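Putative phosphoglycolate phosphatase (Lactobacillus delbrueckii, PDB 2HI0) probably hydrolyses phosphoglycolate as a phosphatase of the haloacid dehalogenase-like family, and in this crystal form carries a sodium ion among aspartates. Local coordinates at residues Val186-Ser191 and Ile206-Gly211; Tyr28-Thr33 and Asn91-Val96; Ser19-Ser24 and Ile107-Phe112. All blocks are in the same frame, centred on the assembly; numbering follows the deposited sequence.

Interaction 1: residues Val186-Ser191 and Ile206-Gly211. With NA (sodium ion), chain C.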
loop_
_atom_site.group_PDB
_atom_site.type_symbol
_atom_site.label_atom_id
_atom_site.label_comp_id
_atom_site.label_asym_id
_atom_site.label_seq_id
_atom_site.Cartn_x
_atom_site.Cartn_y
_atom_site.Cartn_z
ATOM N N VAL A 186 -12.715 9.566 -2.751
ATOM C CA VAL A 186 -11.500 9.519 -3.554
ATOM C C VAL A 186 -10.497 8.558 -2.871
ATOM O O VAL A 186 -10.450 8.454 -1.654
ATOM C CB VAL A 186 -10.905 10.947 -3.781
ATOM C CG1 VAL A 186 -10.490 11.587 -2.454
ATOM C CG2 VAL A 186 -9.728 10.930 -4.772
ATOM N N TYR A 187 -9.777 7.814 -3.690
ATOM C CA TYR A 187 -8.767 6.888 -3.197
ATOM C C TYR A 187 -7.414 7.514 -3.508
ATOM O O TYR A 187 -7.202 8.039 -4.594
ATOM C CB TYR A 187 -8.899 5.511 -3.872
ATOM C CG TYR A 187 -8.130 4.450 -3.120
ATOM C CD1 TYR A 187 -8.670 3.744 -2.042
ATOM C CD2 TYR A 187 -6.794 4.262 -3.410
ATOM C CE1 TYR A 187 -7.885 2.833 -1.312
ATOM C CE2 TYR A 187 -6.022 3.352 -2.697
ATOM C CZ TYR A 187 -6.573 2.647 -1.656
ATOM O OH TYR A 187 -5.756 1.767 -0.945
ATOM N N ILE A 188 -6.489 7.429 -2.572
ATOM C CA ILE A 188 -5.169 8.093 -2.676
ATOM C C ILE A 188 -4.110 7.016 -2.505
ATOM O O ILE A 188 -4.100 6.300 -1.515
ATOM C CB ILE A 188 -4.974 9.144 -1.618
ATOM C CG1 ILE A 188 -6.092 10.213 -1.658
ATOM C CG2 ILE A 188 -3.546 9.754 -1.738
ATOM C CD1 ILE A 188 -7.087 10.031 -0.538
ATOM N N GLY A 189 -3.202 6.901 -3.464
ATOM C CA GLY A 189 -2.131 5.895 -3.307
ATOM C C GLY A 189 -0.938 6.122 -4.228
ATOM O O GLY A 189 -0.947 7.049 -5.034
ATOM N N ASP A 190 0.091 5.285 -4.091
ATOM C CA ASP A 190 1.343 5.485 -4.801
ATOM C C ASP A 190 1.637 4.453 -5.907
ATOM O O ASP A 190 2.720 4.478 -6.474
ATOM C CB ASP A 190 2.496 5.432 -3.788
ATOM C CG ASP A 190 2.629 4.045 -3.131
ATOM O OD1 ASP A 190 1.579 3.410 -2.876
ATOM O OD2 ASP A 190 3.754 3.553 -2.871
ATOM N N SER A 191 0.689 3.571 -6.200
ATOM C CA SER A 191 0.962 2.495 -7.138
ATOM C C SER A 191 -0.160 2.248 -8.139
ATOM O O SER A 191 -1.284 2.791 -8.047
ATOM C CB SER A 191 1.262 1.213 -6.367
ATOM O OG SER A 191 0.060 0.541 -6.007
ATOM N N ILE A 206 -6.327 9.784 -6.717
ATOM C CA ILE A 206 -5.216 10.708 -6.722
ATOM C C ILE A 206 -3.962 9.873 -6.448
ATOM O O ILE A 206 -3.975 8.986 -5.540
ATOM C CB ILE A 206 -5.396 11.792 -5.617
ATOM C CG1 ILE A 206 -6.632 12.633 -5.869
ATOM C CG2 ILE A 206 -4.124 12.637 -5.476
ATOM C CD1 ILE A 206 -7.061 13.449 -4.613
ATOM N N ALA A 207 -2.932 10.094 -7.266
ATOM C CA ALA A 207 -1.655 9.406 -7.115
ATOM C C ALA A 207 -0.614 10.336 -6.479
ATOM O O ALA A 207 -0.585 11.521 -6.764
ATOM C CB ALA A 207 -1.134 8.866 -8.506
ATOM N N VAL A 208 0.224 9.805 -5.603
ATOM C CA VAL A 208 1.287 10.564 -4.939
ATOM C C VAL A 208 2.630 10.076 -5.514
ATOM O O VAL A 208 2.762 8.913 -5.879
ATOM C CB VAL A 208 1.206 10.431 -3.379
ATOM C CG1 VAL A 208 -0.224 10.787 -2.947
ATOM C CG2 VAL A 208 1.642 9.032 -2.850
ATOM N N ASN A 209 3.609 10.971 -5.581
ATOM C CA ASN A 209 4.908 10.633 -6.203
ATOM C C ASN A 209 6.006 10.287 -5.176
ATOM O O ASN A 209 7.168 10.089 -5.537
ATOM C CB ASN A 209 5.371 11.764 -7.138
ATOM C CG ASN A 209 6.135 12.856 -6.398
ATOM O OD1 ASN A 209 5.886 13.127 -5.242
ATOM N ND2 ASN A 209 7.096 13.470 -7.079
ATOM N N TRP A 210 5.652 10.264 -3.893
ATOM C CA TRP A 210 6.661 10.061 -2.850
ATOM C C TRP A 210 6.690 8.613 -2.360
ATOM O O TRP A 210 7.379 8.325 -1.352
ATOM C CB TRP A 210 6.476 11.041 -1.688
ATOM C CG TRP A 210 5.151 11.027 -1.044
ATOM C CD1 TRP A 210 4.730 10.178 -0.077
ATOM C CD2 TRP A 210 4.082 11.949 -1.281
ATOM N NE1 TRP A 210 3.443 10.473 0.290
ATOM C CE2 TRP A 210 3.031 11.581 -0.418
ATOM C CE3 TRP A 210 3.889 13.020 -2.173
ATOM C CZ2 TRP A 210 1.821 12.276 -0.406
ATOM C CZ3 TRP A 210 2.761 13.703 -2.128
ATOM C CH2 TRP A 210 1.700 13.329 -1.269
ATOM N N GLY A 211 6.025 7.721 -3.091
ATOM C CA GLY A 211 5.951 6.340 -2.718
ATOM C C GLY A 211 6.786 5.383 -3.569
ATOM O O GLY A 211 7.905 5.748 -3.968
HETATM NA NA NA C . 1.345 1.571 -1.450
HETATM O O HOH W 1 0.117 0.471 -3.579
#
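Two torsions place the side chains that carry much of the join between Val186-Ser191 and Ile206-Gly211: CG2 of Ile188 stands anti to its own backbone N and reaches CG1 of Val208, and CG of Asp190 is folded between backbone N and carbonyl carbon (chi1 64°), which directs the carboxylate to the sodium ion. The setting is a beta-alpha-beta crossover of the Rossmann-like haloacid dehalogenase core, in which strand 185-189, helix 192-200 and strand 204-208 follow one another and the strands lie parallel, 15° apart. Three backbone bonds join them. Ile206 N donates to Tyr187 O at 2.9 Å, Gly189 N to Ile206 O at 3.0 Å, and Val208 N to Gly189 O.

On the sheet face that carries Ile188 and Ile206 the packing is aliphatic. Val186 CG2 lies 3.7 Å from Ile206 CD1, the two side chains meeting at a slant, whereas Ile188 and Val208 cross at about a right angle, their CG2 and CG1 methyls 3.7 Å apart. Helix 230-238 covers this face, Leu233 touching both isoleucines.

Just beyond strand 185-189 a last apolar contact sets CB of Asp190 3.8 Å from Val208 CG2, and from there the carboxylate turns the contact polar. Its OD2 approaches Gly211 CA while accepting a hydrogen bond from Phe212 N. One carboxylate oxygen is thus tied to the loop after the neighbouring strand, which leaves the other to serve the metal. Asp10 OD2 and the backbone O of Asp12, from a motif consistent with the family's DxDx(T/V) signature, complete the protein ligands, and a water at 2.7 Å from the sodium ion adds a further one. Asp190 OD1 itself sits 2.3 Å from the sodium ion.

Interaction 2: residues Tyr28-Thr33 and Asn91-Val96. With EDO (1,2-ethanediol), chain H.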
loop_
_atom_site.group_PDB
_atom_site.type_symbol
_atom_site.label_atom_id
_atom_site.label_comp_id
_atom_site.label_asym_id
_atom_site.label_seq_id
_atom_site.Cartn_x
_atom_site.Cartn_y
_atom_site.Cartn_z
ATOM N N TYR A 28 15.755 -10.141 7.010
ATOM C CA TYR A 28 15.732 -11.056 8.166
ATOM C C TYR A 28 15.116 -12.424 7.835
ATOM O O TYR A 28 15.690 -13.470 8.119
ATOM C CB TYR A 28 15.012 -10.418 9.356
ATOM C CG TYR A 28 14.959 -11.336 10.587
ATOM C CD1 TYR A 28 15.994 -11.340 11.519
ATOM C CD2 TYR A 28 13.879 -12.130 10.808
ATOM C CE1 TYR A 28 15.941 -12.168 12.614
ATOM C CE2 TYR A 28 13.820 -12.978 11.886
ATOM C CZ TYR A 28 14.861 -12.982 12.801
ATOM O OH TYR A 28 14.811 -13.786 13.914
ATOM N N ALA A 29 13.909 -12.391 7.245
ATOM C CA ALA A 29 13.130 -13.586 6.893
ATOM C C ALA A 29 13.883 -14.464 5.890
ATOM O O ALA A 29 13.929 -15.699 5.971
ATOM C CB ALA A 29 11.766 -13.154 6.302
ATOM N N PHE A 30 14.432 -13.822 4.866
ATOM C CA PHE A 30 15.239 -14.479 3.842
ATOM C C PHE A 30 16.461 -15.140 4.464
ATOM O O PHE A 30 16.755 -16.295 4.229
ATOM C CB PHE A 30 15.648 -13.506 2.713
ATOM C CG PHE A 30 14.678 -13.536 1.512
ATOM C CD1 PHE A 30 13.349 -13.291 1.726
ATOM C CD2 PHE A 30 15.091 -13.884 0.224
ATOM C CE1 PHE A 30 12.415 -13.324 0.726
ATOM C CE2 PHE A 30 14.145 -13.944 -0.806
ATOM C CZ PHE A 30 12.807 -13.663 -0.538
ATOM N N GLU A 31 17.168 -14.393 5.289
ATOM C CA GLU A 31 18.356 -14.963 5.929
ATOM C C GLU A 31 17.990 -16.191 6.796
ATOM O O GLU A 31 18.687 -17.224 6.759
ATOM C CB GLU A 31 19.020 -13.896 6.809
ATOM C CG GLU A 31 20.261 -14.389 7.543
ATOM C CD GLU A 31 21.010 -13.303 8.294
ATOM O OE1 GLU A 31 20.402 -12.567 9.107
ATOM O OE2 GLU A 31 22.249 -13.261 8.084
ATOM N N GLN A 32 16.917 -16.053 7.592
ATOM C CA GLN A 32 16.459 -17.148 8.429
ATOM C C GLN A 32 16.072 -18.430 7.678
ATOM O O GLN A 32 16.064 -19.509 8.245
ATOM C CB GLN A 32 15.282 -16.747 9.330
ATOM C CG GLN A 32 15.674 -15.809 10.427
ATOM C CD GLN A 32 16.574 -16.449 11.441
ATOM O OE1 GLN A 32 16.256 -17.531 11.957
ATOM N NE2 GLN A 32 17.709 -15.802 11.752
ATOM N N THR A 33 15.701 -18.281 6.415
ATOM C CA THR A 33 15.270 -19.389 5.579
ATOM C C THR A 33 16.310 -19.787 4.503
ATOM O O THR A 33 16.024 -20.584 3.606
ATOM C CB THR A 33 13.899 -19.092 4.982
ATOM O OG1 THR A 33 13.941 -17.858 4.253
ATOM C CG2 THR A 33 12.822 -19.033 6.050
ATOM N N ASN A 91 5.373 -19.514 1.413
ATOM C CA ASN A 91 4.682 -19.705 2.690
ATOM C C ASN A 91 5.707 -19.938 3.805
ATOM O O ASN A 91 5.520 -19.490 4.936
ATOM C CB ASN A 91 3.654 -20.827 2.627
ATOM C CG ASN A 91 2.494 -20.497 1.730
ATOM O OD1 ASN A 91 2.243 -19.335 1.446
ATOM N ND2 ASN A 91 1.772 -21.526 1.279
ATOM N N ARG A 92 6.819 -20.582 3.468
ATOM C CA ARG A 92 7.857 -20.883 4.493
ATOM C C ARG A 92 8.552 -19.580 4.887
ATOM O O ARG A 92 8.813 -19.319 6.074
ATOM C CB ARG A 92 8.864 -21.899 3.991
ATOM C CG ARG A 92 9.779 -22.406 5.053
ATOM C CD ARG A 92 10.573 -23.611 4.548
ATOM N NE ARG A 92 11.699 -23.204 3.698
ATOM C CZ ARG A 92 12.912 -22.856 4.138
ATOM N NH1 ARG A 92 13.207 -22.837 5.417
ATOM N NH2 ARG A 92 13.848 -22.525 3.270
ATOM N N VAL A 93 8.832 -18.725 3.903
ATOM C CA VAL A 93 9.428 -17.409 4.189
ATOM C C VAL A 93 8.423 -16.527 4.973
ATOM O O VAL A 93 8.775 -15.863 5.936
ATOM C CB VAL A 93 9.910 -16.707 2.883
ATOM C CG1 VAL A 93 10.354 -15.295 3.165
ATOM C CG2 VAL A 93 11.043 -17.485 2.239
ATOM N N LEU A 94 7.153 -16.541 4.545
ATOM C CA LEU A 94 6.122 -15.707 5.210
ATOM C C LEU A 94 5.928 -16.083 6.665
ATOM O O LEU A 94 5.560 -15.249 7.518
ATOM C CB LEU A 94 4.804 -15.797 4.460
ATOM C CG LEU A 94 4.727 -14.997 3.155
ATOM C CD1 LEU A 94 3.409 -15.271 2.450
ATOM C CD2 LEU A 94 4.830 -13.522 3.464
ATOM N N GLU A 95 6.160 -17.360 6.989
ATOM C CA GLU A 95 6.021 -17.827 8.362
ATOM C C GLU A 95 6.945 -17.039 9.326
ATOM O O GLU A 95 6.595 -16.807 10.493
ATOM C CB GLU A 95 6.365 -19.313 8.410
ATOM C CG GLU A 95 6.199 -19.926 9.788
ATOM C CD GLU A 95 6.485 -21.426 9.829
ATOM O OE1 GLU A 95 7.161 -21.954 8.916
ATOM O OE2 GLU A 95 6.049 -22.068 10.806
ATOM N N VAL A 96 8.110 -16.654 8.829
ATOM C CA VAL A 96 9.050 -15.808 9.556
ATOM C C VAL A 96 8.732 -14.335 9.354
ATOM O O VAL A 96 8.662 -13.579 10.301
ATOM C CB VAL A 96 10.519 -16.087 9.113
ATOM C CG1 VAL A 96 11.525 -15.181 9.880
ATOM C CG2 VAL A 96 10.817 -17.620 9.251
HETATM C C1 EDO H . 19.638 -9.992 7.388
HETATM O O1 EDO H . 19.969 -9.982 8.767
HETATM C C2 EDO H . 20.400 -8.840 6.738
HETATM O O2 EDO H . 21.822 -9.026 6.738
#
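Val96 and Val93, on one flank of helix 87-103, each present two methyls to the end of helix 19-32, and the partners of each methyl differ. CG1 of Val96, anti to its backbone N (chi1 180°), lodges against the helix backbone at Ala29 CA, 3.7 Å away. The same methyl meets the Tyr28 ring obliquely at CE2, the two side chains crossing at about a right angle, while its CG2 turns to the Thr33 methyl. One helical turn earlier, Val93 CG1 approaches CE1 of Phe30 at 3.8 Å, again oblique to the ring, and its CG2 lies 3.5 Å from Thr33 OG1.

Both helices belong to the helical cap of this haloacid dehalogenase-like protein. Their segments cross at 121° with axes 8.6 Å apart, and between them Ala29 CB lies against Val93 CG1. Phe30 continues inward to helix 52-63, where it touches Ala59 and Leu60, and Tyr28 stacks on Tyr100.

At the outer edge Thr33 and Arg92 slide past each other in opposite directions, Thr33 CB lying over one face of the guanidinium. Arg92 bends at chi3 (79°), bringing NH2 to a lone pair of Thr33 O at 2.9 Å, in the carbonyl plane; NH2 also forms a salt bridge with Glu89. The Thr33 hydroxyl turns back to the last turn of the preceding helix, OG1 donating to Ala29 O at 2.8 Å.

Interaction 3: residues Ser19-Ser24 and Ile107-Phe112. Unlike the reference sequence in segment 107-112: Gly110 (reference Cys).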
loop_
_atom_site.group_PDB
_atom_site.type_symbol
_atom_site.label_atom_id
_atom_site.label_comp_id
_atom_site.label_asym_id
_atom_site.label_seq_id
_atom_site.Cartn_x
_atom_site.Cartn_y
_atom_site.Cartn_z
ATOM N N SER A 19 9.438 1.739 3.793
ATOM C CA SER A 19 10.330 0.876 3.008
ATOM C C SER A 19 11.538 0.381 3.779
ATOM O O SER A 19 11.946 -0.736 3.601
ATOM C CB SER A 19 10.765 1.601 1.748
ATOM O OG SER A 19 11.291 2.878 2.010
ATOM N N ALA A 20 12.073 1.192 4.687
ATOM C CA ALA A 20 13.230 0.712 5.466
ATOM C C ALA A 20 12.897 -0.482 6.341
ATOM O O ALA A 20 13.637 -1.475 6.347
ATOM C CB ALA A 20 13.844 1.825 6.330
ATOM N N ASP A 21 11.789 -0.413 7.091
ATOM C CA ASP A 21 11.409 -1.490 8.016
ATOM C C ASP A 21 11.003 -2.724 7.215
ATOM O O ASP A 21 11.268 -3.869 7.610
ATOM C CB ASP A 21 10.273 -1.050 8.960
ATOM C CG ASP A 21 10.748 -0.128 10.099
ATOM O OD1 ASP A 21 11.962 -0.030 10.393
ATOM O OD2 ASP A 21 9.893 0.525 10.750
ATOM N N LEU A 22 10.365 -2.509 6.062
ATOM C CA LEU A 22 10.021 -3.658 5.200
ATOM C C LEU A 22 11.279 -4.421 4.704
ATOM O O LEU A 22 11.329 -5.661 4.648
ATOM C CB LEU A 22 9.165 -3.210 3.988
ATOM C CG LEU A 22 7.711 -2.870 4.260
ATOM C CD1 LEU A 22 7.157 -2.170 3.007
ATOM C CD2 LEU A 22 6.825 -4.043 4.628
ATOM N N THR A 23 12.290 -3.623 4.352
ATOM C CA THR A 23 13.572 -4.114 3.839
ATOM C C THR A 23 14.268 -4.932 4.914
ATOM O O THR A 23 14.693 -6.037 4.678
ATOM C CB THR A 23 14.431 -2.916 3.350
ATOM O OG1 THR A 23 13.764 -2.284 2.247
ATOM C CG2 THR A 23 15.798 -3.369 2.865
ATOM N N SER A 24 14.377 -4.366 6.111
ATOM C CA SER A 24 15.003 -5.056 7.225
ATOM C C SER A 24 14.293 -6.383 7.534
ATOM O O SER A 24 14.937 -7.417 7.759
ATOM C CB SER A 24 14.993 -4.141 8.455
ATOM O OG SER A 24 15.665 -4.770 9.523
ATOM N N ILE A 107 10.156 1.002 13.708
ATOM C CA ILE A 107 11.526 1.326 14.103
ATOM C C ILE A 107 11.915 2.572 13.274
ATOM O O ILE A 107 11.996 3.674 13.831
ATOM C CB ILE A 107 12.496 0.121 13.879
ATOM C CG1 ILE A 107 12.054 -1.112 14.680
ATOM C CG2 ILE A 107 13.974 0.483 14.219
ATOM C CD1 ILE A 107 12.883 -2.340 14.422
ATOM N N LYS A 108 12.106 2.427 11.966
ATOM C CA LYS A 108 12.355 3.573 11.087
ATOM C C LYS A 108 11.042 4.211 10.536
ATOM O O LYS A 108 11.061 5.313 9.964
ATOM C CB LYS A 108 13.211 3.122 9.902
ATOM C CG LYS A 108 14.569 2.556 10.280
ATOM C CD LYS A 108 15.351 3.494 11.162
ATOM C CE LYS A 108 16.845 3.128 11.195
ATOM N NZ LYS A 108 17.589 3.810 10.085
ATOM N N THR A 109 9.913 3.533 10.724
ATOM C CA THR A 109 8.665 3.963 10.095
ATOM C C THR A 109 8.033 5.154 10.817
ATOM O O THR A 109 7.820 5.121 12.001
ATOM C CB THR A 109 7.642 2.805 9.943
ATOM O OG1 THR A 109 8.213 1.751 9.155
ATOM C CG2 THR A 109 6.359 3.326 9.285
ATOM N N GLY A 110 7.702 6.182 10.037
ATOM C CA GLY A 110 6.917 7.331 10.488
ATOM C C GLY A 110 6.090 7.897 9.346
ATOM O O GLY A 110 6.202 7.465 8.201
ATOM N N PRO A 111 5.293 8.929 9.644
ATOM C CA PRO A 111 4.502 9.588 8.604
ATOM C C PRO A 111 5.449 10.337 7.671
ATOM O O PRO A 111 6.502 10.784 8.095
ATOM C CB PRO A 111 3.628 10.566 9.402
ATOM C CG PRO A 111 4.413 10.825 10.655
ATOM C CD PRO A 111 5.138 9.555 10.967
ATOM N N PHE A 112 5.086 10.463 6.407
ATOM C CA PHE A 112 5.817 11.392 5.535
ATOM C C PHE A 112 5.592 12.822 6.017
ATOM O O PHE A 112 4.520 13.159 6.574
ATOM C CB PHE A 112 5.384 11.267 4.056
ATOM C CG PHE A 112 5.805 9.976 3.397
ATOM C CD1 PHE A 112 7.096 9.816 2.862
ATOM C CD2 PHE A 112 4.901 8.939 3.262
ATOM C CE1 PHE A 112 7.457 8.626 2.235
ATOM C CE2 PHE A 112 5.280 7.769 2.670
ATOM C CZ PHE A 112 6.545 7.630 2.131
HETATM O O HOH W 2 10.548 2.226 7.563
#
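Asp21 of helix 19-32 offers its carboxylate to three successive residues of the Ile107-Phe112 segment. CG of Asp21 stands anti to the carbonyl carbon (chi1 -77°), which carries the carboxylate out to the turn. OD1 takes the Lys108 N-H on its syn side, 2.9 Å away and nearly straight at 166°. OD2 is shared: Ile107 N reaches it at 3.0 Å on the syn side, 30° out of the carboxylate plane, and Thr109 OG1 donates from the opposite face at 2.6 Å. Weak bonds from Lys108 N and Thr109 N add to the grip. A turn of backbone wrapped round a carboxylate in this way probably favours its charged form, since every one of these partners is a donor.

In the next shell a water bridges the pair, accepting from Asp21 N at 3.0 Å and donating to Thr109 OG1. Beside the polar centre Ala20 CB packs on Lys108 CB at 3.9 Å, and the lysine chain then leads away, its NZ 6.8 Å from Asp21 OD1.

Farther out, the start of the helix leans on helix 41-47, where Ser19 and Thr23 touch Val41. Gly110, a cysteine in the reference sequence, bonds through its backbone to Asp17, pairing strands 16-17 and 110-111 antiparallel; beside this short pair, Asp21 links the start of helix 19-32 to the connection that follows helix 87-103.

How the interactions relate
From the N terminus the chain runs through core strand 6-9 and short strand 16-17 into helix 19-32, whose start belongs to interaction 3 and whose end belongs to interaction 2. Interaction 2 closes first, when helix 87-103 returns to residues 28-33 across 57 intervening residues; interaction 3 closes next, at 107-112, so the smaller loop nests inside the larger. Interaction 1 follows in series, with only 14 residues between its segments. Interaction 2 ties the cap helices together, interaction 3 fastens the return from them, and interaction 1 joins core strands. Interactions 1 and 3 touch where Trp210 CD1 lies 3.6 Å from Phe112 CD2, whereas the nearest atoms of interactions 1 and 2 are about 18 Å apart.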